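Local coordinates for protein NAD nucleotidase (Haemophilus influenzae, PDB 3ZU0) that degrades NAD to adenosine and nicotinamide riboside and also hydrolyses nucleotides such as AMP, probably with zinc as cofactor, at residues Gly359-Ser364 against Lys551-His556; Tyr427-Phe432 against Glu547-Phe552; Gly433-Thr438 against Thr513-Ala518. All coordinates share one frame; numbering follows the deposited sequence.

Contact 1. Residues Gly359-Ser364 against Lys551-His556; sequences GVITGS and KFMKKH
Met553 reaches from the last turn of helix 545-555 to the backbone of Gly359 and Val360 and to the side chain of Ile361. The strand involved, 357-362, is the middle one of a three-stranded mixed sheet, between strands 419-422 and 559-560, and the helix packs against it at 72°, the two short axes coming within 7.4 Å. This is plain packing in the C-terminal domain, away from the substrate and metal sites.

The apolar part is small and rests on one methyl group. Met553 starts with CG beside its own backbone N (chi1 -68°) and bends again at both following torsions, a curled shape that brings CE back over the strand. There CE lies 3.7 Å from CG1 of Ile361 and 3.9 Å from the backbone N of Val360, the Met553 and Ile361 side chains crossing at about a right angle. Beyond this pair, Val421 of the neighbouring strand touches both Met553 and Ile361. Gly359 has no side chain to hold the strand off the helix, and its CA comes 5.0 Å from CA of Met553.

The polar part runs through a single water. It accepts from Val360 N and lies 2.7 Å from O of Met553 and 2.6 Å from O of His556, so that carbonyls at the helix end are linked to the strand without direct bonding. More acceptors lie in its reach than it has protons, and these links may not all hold at once.

An aromatic pair and one side-chain bond lie at the helix end. The imidazole of His556 stacks on the Phe552 ring, while Phe559 meets that same phenyl edge-to-face. In its own ring plane, His556 ND1 donates to O of Phe552 at 2.7 Å, with an N-H...O angle of 159°.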
loop_
_atom_site.group_PDB
_atom_site.type_symbol
_atom_site.label_atom_id
_atom_site.label_comp_id
_atom_site.label_asym_id
_atom_site.label_seq_id
_atom_site.Cartn_x
_atom_site.Cartn_y
_atom_site.Cartn_z
ATOM N N GLY A 359 15.442 -37.662 26.993
ATOM C CA GLY A 359 16.677 -37.384 27.695
ATOM C C GLY A 359 16.485 -36.793 29.065
ATOM O O GLY A 359 15.353 -36.654 29.559
ATOM N N VAL A 360 17.610 -36.439 29.678
ATOM C CA VAL A 360 17.620 -35.875 31.010
ATOM C C VAL A 360 18.598 -34.730 31.091
ATOM O O VAL A 360 19.740 -34.840 30.650
ATOM C CB VAL A 360 18.026 -36.947 32.055
ATOM C CG1 VAL A 360 18.004 -36.352 33.451
ATOM C CG2 VAL A 360 17.077 -38.132 31.961
ATOM N N ILE A 361 18.140 -33.629 31.668
ATOM C CA ILE A 361 18.992 -32.489 31.957
ATOM C C ILE A 361 19.197 -32.397 33.454
ATOM O O ILE A 361 18.257 -32.587 34.213
ATOM C CB ILE A 361 18.345 -31.186 31.470
ATOM C CG1 ILE A 361 18.035 -31.282 29.969
ATOM C CG2 ILE A 361 19.256 -29.976 31.772
ATOM C CD1 ILE A 361 17.545 -29.974 29.349
ATOM N N THR A 362 20.430 -32.121 33.874
ATOM C CA THR A 362 20.746 -31.991 35.291
ATOM C C THR A 362 21.052 -30.552 35.651
ATOM O O THR A 362 21.392 -29.756 34.794
ATOM C CB THR A 362 21.964 -32.844 35.681
ATOM O OG1 THR A 362 23.131 -32.361 34.991
ATOM C CG2 THR A 362 21.712 -34.317 35.328
ATOM N N GLY A 363 20.920 -30.212 36.923
ATOM C CA GLY A 363 21.410 -28.935 37.395
ATOM C C GLY A 363 20.346 -27.888 37.657
ATOM O O GLY A 363 19.429 -28.099 38.445
ATOM N N SER A 364 20.481 -26.759 36.976
ATOM C CA SER A 364 19.674 -25.578 37.224
ATOM C C SER A 364 18.729 -25.292 36.049
ATOM O O SER A 364 19.054 -25.582 34.897
ATOM C CB SER A 364 20.600 -24.363 37.436
ATOM O OG SER A 364 21.673 -24.656 38.326
ATOM N N LYS A 551 17.625 -35.916 18.944
ATOM C CA LYS A 551 18.833 -36.701 18.723
ATOM C C LYS A 551 19.948 -36.257 19.672
ATOM O O LYS A 551 20.619 -37.091 20.278
ATOM C CB LYS A 551 19.279 -36.603 17.261
ATOM C CG LYS A 551 20.578 -37.309 16.952
ATOM C CD LYS A 551 20.856 -37.321 15.447
ATOM C CE LYS A 551 22.324 -37.639 15.153
ATOM N NZ LYS A 551 22.791 -38.857 15.878
ATOM N N PHE A 552 20.131 -34.946 19.826
ATOM C CA PHE A 552 21.141 -34.437 20.748
ATOM C C PHE A 552 20.929 -34.990 22.156
ATOM O O PHE A 552 21.869 -35.470 22.786
ATOM C CB PHE A 552 21.135 -32.904 20.783
ATOM C CG PHE A 552 22.136 -32.320 21.746
ATOM C CD1 PHE A 552 21.826 -32.191 23.095
ATOM C CD2 PHE A 552 23.387 -31.927 21.311
ATOM C CE1 PHE A 552 22.738 -31.666 23.985
ATOM C CE2 PHE A 552 24.309 -31.402 22.192
ATOM C CZ PHE A 552 23.988 -31.275 23.534
ATOM N N MET A 553 19.697 -34.907 22.649
ATOM C CA MET A 553 19.388 -35.332 23.999
ATOM C C MET A 553 19.633 -36.835 24.167
ATOM O O MET A 553 20.083 -37.279 25.217
ATOM C CB MET A 553 17.929 -35.021 24.350
ATOM C CG MET A 553 17.612 -33.534 24.470
ATOM S SD MET A 553 18.743 -32.733 25.625
ATOM C CE MET A 553 18.327 -33.626 27.130
ATOM N N LYS A 554 19.299 -37.615 23.143
ATOM C CA LYS A 554 19.493 -39.057 23.227
ATOM C C LYS A 554 20.972 -39.395 23.301
ATOM O O LYS A 554 21.356 -40.393 23.916
ATOM C CB LYS A 554 18.842 -39.771 22.039
ATOM C CG LYS A 554 17.320 -39.847 22.097
ATOM C CD LYS A 554 16.808 -40.873 21.097
ATOM C CE LYS A 554 15.306 -40.798 20.910
ATOM N NZ LYS A 554 14.972 -40.998 19.468
ATOM N N LYS A 555 21.798 -38.558 22.678
ATOM C CA LYS A 555 23.237 -38.778 22.647
ATOM C C LYS A 555 23.981 -38.082 23.790
ATOM O O LYS A 555 25.192 -38.207 23.895
ATOM C CB LYS A 555 23.824 -38.333 21.304
ATOM C CG LYS A 555 23.203 -39.028 20.100
ATOM C CD LYS A 555 24.161 -39.032 18.910
ATOM C CE LYS A 555 25.063 -37.812 18.926
ATOM N NZ LYS A 555 26.103 -37.854 17.858
ATOM N N HIS A 556 23.258 -37.357 24.642
ATOM C CA HIS A 556 23.865 -36.697 25.792
ATOM C C HIS A 556 23.129 -36.994 27.099
ATOM O O HIS A 556 22.502 -36.107 27.683
ATOM C CB HIS A 556 23.953 -35.179 25.571
ATOM C CG HIS A 556 24.863 -34.785 24.448
ATOM N ND1 HIS A 556 24.492 -34.869 23.124
ATOM C CD2 HIS A 556 26.134 -34.321 24.453
ATOM C CE1 HIS A 556 25.497 -34.485 22.360
ATOM N NE2 HIS A 556 26.504 -34.140 23.143
HETATM O O HOH W 1 19.950 -36.721 27.857
#

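Contact 2. Residues Tyr427-Phe432 against Glu547-Phe552; sequences YTFLPF and ESFIKF. With A12 (phosphomethylphosphonic acid adenosyl ester), chain F.
The hydroxyl of Tyr427 ends near the carboxylate of Glu547, OH to OE1 being 3.2 Å, with the ring and carboxylate planes 37° apart. This is helix-to-helix packing in the C-terminal domain, made between helix 545-555 and the end of helix 423-429, where the chain leaves helical geometry at Leu430.

Phe549 meets two residues, Phe429 and Leu430. With CG anti to the backbone N (chi1 171°), its ring extends to the edge of the Phe429 ring, CZ lying near that ring's plane and 4.0 Å from CD2; the planes stand at 77°. Nearer the helix, CD1 of Leu430 rests on CB of Phe549, 3.8 Å away, and Ile391 and Ala426 also touch the Phe549 side chain. Next to Phe549, Ile550 meets Tyr427 at about a right angle, CD1 touching CE2 of the tyrosine at 3.9 Å.

Beyond Leu430 the chain enters the substrate site, where the adenine of the bound methylene analogue of ADP lies over one face of the Phe432 ring. C5 of that base is 3.4 Å above the ring centre of Phe432, whose opposite face is covered by CG of Pro431.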
loop_
_atom_site.group_PDB
_atom_site.type_symbol
_atom_site.label_atom_id
_atom_site.label_comp_id
_atom_site.label_asym_id
_atom_site.label_seq_id
_atom_site.Cartn_x
_atom_site.Cartn_y
_atom_site.Cartn_z
ATOM N N TYR A 427 9.049 -30.335 21.143
ATOM C CA TYR A 427 8.158 -29.599 20.248
ATOM C C TYR A 427 7.488 -28.400 20.906
ATOM O O TYR A 427 6.846 -27.610 20.227
ATOM C CB TYR A 427 7.135 -30.548 19.598
ATOM C CG TYR A 427 7.807 -31.384 18.523
ATOM C CD1 TYR A 427 7.974 -30.890 17.234
ATOM C CD2 TYR A 427 8.338 -32.635 18.816
ATOM C CE1 TYR A 427 8.621 -31.631 16.256
ATOM C CE2 TYR A 427 8.982 -33.381 17.849
ATOM C CZ TYR A 427 9.120 -32.883 16.573
ATOM O OH TYR A 427 9.769 -33.639 15.616
ATOM N N THR A 428 7.646 -28.264 22.221
ATOM C CA THR A 428 7.195 -27.063 22.924
ATOM C C THR A 428 8.291 -25.999 22.812
ATOM O O THR A 428 8.013 -24.838 22.497
ATOM C CB THR A 428 6.882 -27.349 24.411
ATOM O OG1 THR A 428 5.747 -28.215 24.498
ATOM C CG2 THR A 428 6.581 -26.068 25.190
ATOM N N PHE A 429 9.534 -26.404 23.050
ATOM C CA PHE A 429 10.682 -25.496 22.892
ATOM C C PHE A 429 10.812 -25.041 21.438
ATOM O O PHE A 429 11.076 -23.872 21.165
ATOM C CB PHE A 429 12.002 -26.177 23.297
ATOM C CG PHE A 429 11.980 -26.838 24.661
ATOM C CD1 PHE A 429 11.034 -26.496 25.615
ATOM C CD2 PHE A 429 12.921 -27.813 24.972
ATOM C CE1 PHE A 429 11.027 -27.123 26.856
ATOM C CE2 PHE A 429 12.925 -28.438 26.202
ATOM C CZ PHE A 429 11.983 -28.095 27.151
ATOM N N LEU A 430 10.628 -25.979 20.506
ATOM C CA LEU A 430 10.952 -25.767 19.089
ATOM C C LEU A 430 9.777 -26.135 18.187
ATOM O O LEU A 430 9.726 -27.226 17.616
ATOM C CB LEU A 430 12.165 -26.607 18.697
ATOM C CG LEU A 430 13.499 -26.260 19.387
ATOM C CD1 LEU A 430 14.539 -27.326 19.074
ATOM C CD2 LEU A 430 14.017 -24.904 18.947
ATOM N N PRO A 431 8.813 -25.219 18.059
ATOM C CA PRO A 431 7.561 -25.644 17.437
ATOM C C PRO A 431 7.469 -25.314 15.959
ATOM O O PRO A 431 6.446 -25.623 15.356
ATOM C CB PRO A 431 6.514 -24.841 18.216
ATOM C CG PRO A 431 7.231 -23.538 18.553
ATOM C CD PRO A 431 8.691 -23.928 18.768
ATOM N N PHE A 432 8.503 -24.703 15.387
ATOM C CA PHE A 432 8.348 -24.055 14.086
ATOM C C PHE A 432 8.705 -24.921 12.888
ATOM O O PHE A 432 8.360 -24.589 11.758
ATOM C CB PHE A 432 9.145 -22.755 14.042
ATOM C CG PHE A 432 8.606 -21.692 14.953
ATOM C CD1 PHE A 432 7.355 -21.158 14.737
ATOM C CD2 PHE A 432 9.347 -21.236 16.020
ATOM C CE1 PHE A 432 6.845 -20.170 15.571
ATOM C CE2 PHE A 432 8.858 -20.244 16.849
ATOM C CZ PHE A 432 7.600 -19.712 16.629
ATOM N N GLU A 547 13.793 -32.488 15.680
ATOM C CA GLU A 547 14.336 -33.824 15.498
ATOM C C GLU A 547 15.815 -33.862 15.882
ATOM O O GLU A 547 16.258 -34.755 16.601
ATOM C CB GLU A 547 14.138 -34.278 14.048
ATOM C CG GLU A 547 12.699 -34.648 13.720
ATOM C CD GLU A 547 11.952 -33.586 12.883
ATOM O OE1 GLU A 547 11.723 -32.430 13.377
ATOM O OE2 GLU A 547 11.580 -33.933 11.726
ATOM N N SER A 548 16.561 -32.868 15.418
ATOM C CA SER A 548 17.975 -32.713 15.742
ATOM C C SER A 548 18.220 -32.532 17.244
ATOM O O SER A 548 19.208 -33.037 17.782
ATOM C CB SER A 548 18.551 -31.523 14.966
ATOM O OG SER A 548 19.763 -31.052 15.542
ATOM N N PHE A 549 17.328 -31.805 17.913
ATOM C CA PHE A 549 17.407 -31.613 19.359
ATOM C C PHE A 549 17.141 -32.922 20.122
ATOM O O PHE A 549 17.801 -33.229 21.105
ATOM C CB PHE A 549 16.412 -30.529 19.795
ATOM C CG PHE A 549 16.264 -30.411 21.279
ATOM C CD1 PHE A 549 17.206 -29.717 22.030
ATOM C CD2 PHE A 549 15.197 -30.998 21.929
ATOM C CE1 PHE A 549 17.078 -29.619 23.397
ATOM C CE2 PHE A 549 15.071 -30.900 23.296
ATOM C CZ PHE A 549 16.008 -30.209 24.027
ATOM N N ILE A 550 16.164 -33.686 19.657
ATOM C CA ILE A 550 15.835 -34.950 20.269
ATOM C C ILE A 550 17.029 -35.893 20.129
ATOM O O ILE A 550 17.414 -36.565 21.083
ATOM C CB ILE A 550 14.580 -35.558 19.631
ATOM C CG1 ILE A 550 13.327 -34.792 20.106
ATOM C CG2 ILE A 550 14.482 -37.057 19.942
ATOM C CD1 ILE A 550 12.049 -35.180 19.359
ATOM N N LYS A 551 17.625 -35.916 18.944
ATOM C CA LYS A 551 18.833 -36.701 18.723
ATOM C C LYS A 551 19.948 -36.257 19.672
ATOM O O LYS A 551 20.619 -37.091 20.278
ATOM C CB LYS A 551 19.279 -36.603 17.261
ATOM C CG LYS A 551 20.578 -37.309 16.952
ATOM C CD LYS A 551 20.856 -37.321 15.447
ATOM C CE LYS A 551 22.324 -37.639 15.153
ATOM N NZ LYS A 551 22.791 -38.857 15.878
ATOM N N PHE A 552 20.131 -34.946 19.826
ATOM C CA PHE A 552 21.141 -34.437 20.748
ATOM C C PHE A 552 20.929 -34.990 22.156
ATOM O O PHE A 552 21.869 -35.470 22.786
ATOM C CB PHE A 552 21.135 -32.904 20.783
ATOM C CG PHE A 552 22.136 -32.320 21.746
ATOM C CD1 PHE A 552 21.826 -32.191 23.095
ATOM C CD2 PHE A 552 23.387 -31.927 21.311
ATOM C CE1 PHE A 552 22.738 -31.666 23.985
ATOM C CE2 PHE A 552 24.309 -31.402 22.192
ATOM C CZ PHE A 552 23.988 -31.275 23.534
HETATM P PB A12 F . 3.184 -14.827 20.045
HETATM O O1B A12 F . 3.473 -15.077 21.572
HETATM O O2B A12 F . 3.652 -16.064 19.310
HETATM O O3B A12 F . 1.737 -14.627 19.809
HETATM P PA A12 F . 5.781 -13.627 19.319
HETATM O O1A A12 F . 6.105 -14.951 20.043
HETATM O O2A A12 F . 6.692 -12.412 19.642
HETATM C C3A A12 F . 4.091 -13.495 19.482
HETATM O "O5'" A12 F . 5.678 -14.123 17.770
HETATM C "C5'" A12 F . 6.645 -13.701 16.872
HETATM C "C4'" A12 F . 7.990 -14.182 17.063
HETATM O "O4'" A12 F . 7.971 -15.620 16.839
HETATM C "C3'" A12 F . 8.879 -13.741 15.981
HETATM O "O3'" A12 F . 9.367 -12.473 16.134
HETATM C "C2'" A12 F . 9.965 -14.761 15.987
HETATM O "O2'" A12 F . 10.934 -14.457 16.904
HETATM C "C1'" A12 F . 9.245 -16.007 16.366
HETATM N N9 A12 F . 9.095 -16.861 15.219
HETATM C C8 A12 F . 8.035 -16.896 14.375
HETATM N N7 A12 F . 8.304 -17.810 13.448
HETATM C C5 A12 F . 9.541 -18.380 13.700
HETATM C C6 A12 F . 10.324 -19.391 13.078
HETATM N N6 A12 F . 9.922 -20.070 11.921
HETATM N N1 A12 F . 11.490 -19.697 13.624
HETATM C C2 A12 F . 11.939 -19.076 14.705
HETATM N N3 A12 F . 11.236 -18.116 15.325
HETATM C C4 A12 F . 10.041 -17.765 14.830
#

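Contact 3. Residues Gly433-Thr438 against Thr513-Ala518; sequences GNTLYT and TNAYVA. With A12 (phosphomethylphosphonic acid adenosyl ester), chain F.
Ala518 CB sits over one face of the Tyr437 ring, a CH-pi contact with the methyl carbon 4.0 Å from the ring centroid. Tyr437 puts CG anti to the backbone N (chi1 -162°), which swings the ring beneath the short helix 515-518.

Asn434 is directed at the 513-518 segment. Its amide lies obliquely beside Tyr516, the amide and ring planes 19° apart, and borders the N1 and N6 side of the adenine of the bound ADP analogue. Tyr516 lays its ring flat on that base, A12 C5 standing 3.4 Å above the ring centre, while its hydroxyl bonds to the backbone O of Ser167.

These side chains are set by an antiparallel pairing of strands 435-442 and 508-514 within a five-stranded mixed sheet. Tyr437 and Thr513 form a hydrogen-bonded pair, N to O 2.8 Å in both directions, and Leu436 lies opposite Asn514 in a non-hydrogen-bonded one. Where strand turns to helix, Ala515 N still bonds to O of Thr435, at 2.9 Å.

Asn514 is the N-cap. Its ND2 is held by Gln407, and its OD1 accepts from Val517 N at 3.0 Å, with an N-H...O angle of 159°.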
loop_
_atom_site.group_PDB
_atom_site.type_symbol
_atom_site.label_atom_id
_atom_site.label_comp_id
_atom_site.label_asym_id
_atom_site.label_seq_id
_atom_site.Cartn_x
_atom_site.Cartn_y
_atom_site.Cartn_z
ATOM N N GLY A 433 9.414 -26.012 13.128
ATOM C CA GLY A 433 9.767 -26.926 12.062
ATOM C C GLY A 433 10.748 -26.324 11.078
ATOM O O GLY A 433 10.687 -26.611 9.887
ATOM N N ASN A 434 11.645 -25.475 11.564
ATOM C CA ASN A 434 12.739 -24.982 10.742
ATOM C C ASN A 434 13.734 -26.093 10.498
ATOM O O ASN A 434 13.860 -26.989 11.307
ATOM C CB ASN A 434 13.517 -23.869 11.456
ATOM C CG ASN A 434 12.664 -22.682 11.811
ATOM O OD1 ASN A 434 12.789 -22.131 12.920
ATOM N ND2 ASN A 434 11.787 -22.275 10.886
ATOM N N THR A 435 14.473 -26.008 9.400
ATOM C CA THR A 435 15.673 -26.820 9.253
ATOM C C THR A 435 16.872 -25.960 9.603
ATOM O O THR A 435 16.744 -24.741 9.740
ATOM C CB THR A 435 15.808 -27.346 7.834
ATOM O OG1 THR A 435 15.713 -26.247 6.929
ATOM C CG2 THR A 435 14.684 -28.338 7.540
ATOM N N LEU A 436 18.038 -26.576 9.772
ATOM C CA LEU A 436 19.235 -25.796 10.084
ATOM C C LEU A 436 19.897 -25.292 8.800
ATOM O O LEU A 436 19.783 -25.928 7.763
ATOM C CB LEU A 436 20.218 -26.600 10.937
ATOM C CG LEU A 436 19.609 -27.256 12.179
ATOM C CD1 LEU A 436 20.685 -27.986 12.973
ATOM C CD2 LEU A 436 18.908 -26.223 13.049
ATOM N N TYR A 437 20.576 -24.154 8.879
ATOM C CA TYR A 437 21.102 -23.482 7.703
ATOM C C TYR A 437 22.488 -22.940 8.038
ATOM O O TYR A 437 22.726 -22.532 9.166
ATOM C CB TYR A 437 20.153 -22.340 7.315
ATOM C CG TYR A 437 20.321 -21.820 5.908
ATOM C CD1 TYR A 437 21.347 -20.932 5.598
ATOM C CD2 TYR A 437 19.461 -22.216 4.889
ATOM C CE1 TYR A 437 21.516 -20.453 4.314
ATOM C CE2 TYR A 437 19.627 -21.740 3.595
ATOM C CZ TYR A 437 20.662 -20.852 3.318
ATOM O OH TYR A 437 20.848 -20.356 2.051
ATOM N N THR A 438 23.413 -22.952 7.073
ATOM C CA THR A 438 24.763 -22.424 7.303
ATOM C C THR A 438 25.215 -21.420 6.234
ATOM O O THR A 438 24.836 -21.525 5.071
ATOM C CB THR A 438 25.826 -23.549 7.381
ATOM O OG1 THR A 438 25.934 -24.205 6.110
ATOM C CG2 THR A 438 25.472 -24.577 8.457
ATOM N N THR A 513 22.709 -21.558 11.796
ATOM C CA THR A 513 21.527 -20.874 12.318
ATOM C C THR A 513 20.278 -21.602 11.829
ATOM O O THR A 513 20.392 -22.669 11.239
ATOM C CB THR A 513 21.522 -19.387 11.916
ATOM O OG1 THR A 513 20.475 -18.693 12.618
ATOM C CG2 THR A 513 21.396 -19.210 10.382
ATOM N N ASN A 514 19.085 -21.078 12.104
ATOM C CA ASN A 514 17.882 -21.732 11.592
ATOM C C ASN A 514 17.436 -21.075 10.281
ATOM O O ASN A 514 17.777 -19.917 10.006
ATOM C CB ASN A 514 16.753 -21.726 12.636
ATOM C CG ASN A 514 16.226 -20.333 12.917
ATOM O OD1 ASN A 514 15.645 -19.702 12.047
ATOM N ND2 ASN A 514 16.427 -19.849 14.130
ATOM N N ALA A 515 16.706 -21.821 9.460
ATOM C CA ALA A 515 16.291 -21.327 8.141
ATOM C C ALA A 515 15.443 -20.050 8.186
ATOM O O ALA A 515 15.471 -19.250 7.253
ATOM C CB ALA A 515 15.565 -22.423 7.367
ATOM N N TYR A 516 14.686 -19.864 9.263
ATOM C CA TYR A 516 13.863 -18.659 9.429
ATOM C C TYR A 516 14.689 -17.364 9.385
ATOM O O TYR A 516 14.524 -16.533 8.465
ATOM C CB TYR A 516 13.040 -18.787 10.718
ATOM C CG TYR A 516 12.272 -17.580 11.191
ATOM C CD1 TYR A 516 11.038 -17.222 10.616
ATOM C CD2 TYR A 516 12.728 -16.842 12.265
ATOM C CE1 TYR A 516 10.317 -16.119 11.092
ATOM C CE2 TYR A 516 12.019 -15.749 12.739
ATOM C CZ TYR A 516 10.825 -15.390 12.151
ATOM O OH TYR A 516 10.137 -14.321 12.661
ATOM N N VAL A 517 15.597 -17.185 10.335
ATOM C CA VAL A 517 16.429 -15.993 10.302
ATOM C C VAL A 517 17.407 -15.983 9.128
ATOM O O VAL A 517 17.859 -14.910 8.698
ATOM C CB VAL A 517 17.170 -15.726 11.631
ATOM C CG1 VAL A 517 16.146 -15.544 12.767
ATOM C CG2 VAL A 517 18.188 -16.831 11.945
ATOM N N ALA A 518 17.729 -17.169 8.607
ATOM C CA ALA A 518 18.627 -17.271 7.462
ATOM C C ALA A 518 18.039 -16.575 6.239
ATOM O O ALA A 518 18.770 -16.127 5.368
ATOM C CB ALA A 518 18.945 -18.718 7.148
HETATM P PB A12 F . 3.184 -14.827 20.045
HETATM O O1B A12 F . 3.473 -15.077 21.572
HETATM O O2B A12 F . 3.652 -16.064 19.310
HETATM O O3B A12 F . 1.737 -14.627 19.809
HETATM P PA A12 F . 5.781 -13.627 19.319
HETATM O O1A A12 F . 6.105 -14.951 20.043
HETATM O O2A A12 F . 6.692 -12.412 19.642
HETATM C C3A A12 F . 4.091 -13.495 19.482
HETATM O "O5'" A12 F . 5.678 -14.123 17.770
HETATM C "C5'" A12 F . 6.645 -13.701 16.872
HETATM C "C4'" A12 F . 7.990 -14.182 17.063
HETATM O "O4'" A12 F . 7.971 -15.620 16.839
HETATM C "C3'" A12 F . 8.879 -13.741 15.981
HETATM O "O3'" A12 F . 9.367 -12.473 16.134
HETATM C "C2'" A12 F . 9.965 -14.761 15.987
HETATM O "O2'" A12 F . 10.934 -14.457 16.904
HETATM C "C1'" A12 F . 9.245 -16.007 16.366
HETATM N N9 A12 F . 9.095 -16.861 15.219
HETATM C C8 A12 F . 8.035 -16.896 14.375
HETATM N N7 A12 F . 8.304 -17.810 13.448
HETATM C C5 A12 F . 9.541 -18.380 13.700
HETATM C C6 A12 F . 10.324 -19.391 13.078
HETATM N N6 A12 F . 9.922 -20.070 11.921
HETATM N N1 A12 F . 11.490 -19.697 13.624
HETATM C C2 A12 F . 11.939 -19.076 14.705
HETATM N N3 A12 F . 11.236 -18.116 15.325
HETATM C C4 A12 F . 10.041 -17.765 14.830
#

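Overall arrangement
Followed from the N terminus, the chain opens contact 1 at strand 357-362, then contact 2 at the end of helix 423-429 and, directly after it, contact 3 at the start of strand 435-442. Contact 3 closes first, at 513-518, and so lies within both other loops. Contacts 1 and 2 then end on overlapping segments of helix 545-555, sharing Lys551 and Phe552, and this helix joins the three-stranded sheet to helix 423-429. Contacts 2 and 3 touch through Ser548 OG and Leu436 CD1, 4.1 Å apart, and both reach the bound nucleotide, covering its adenine on opposite faces with Phe432 and Tyr516.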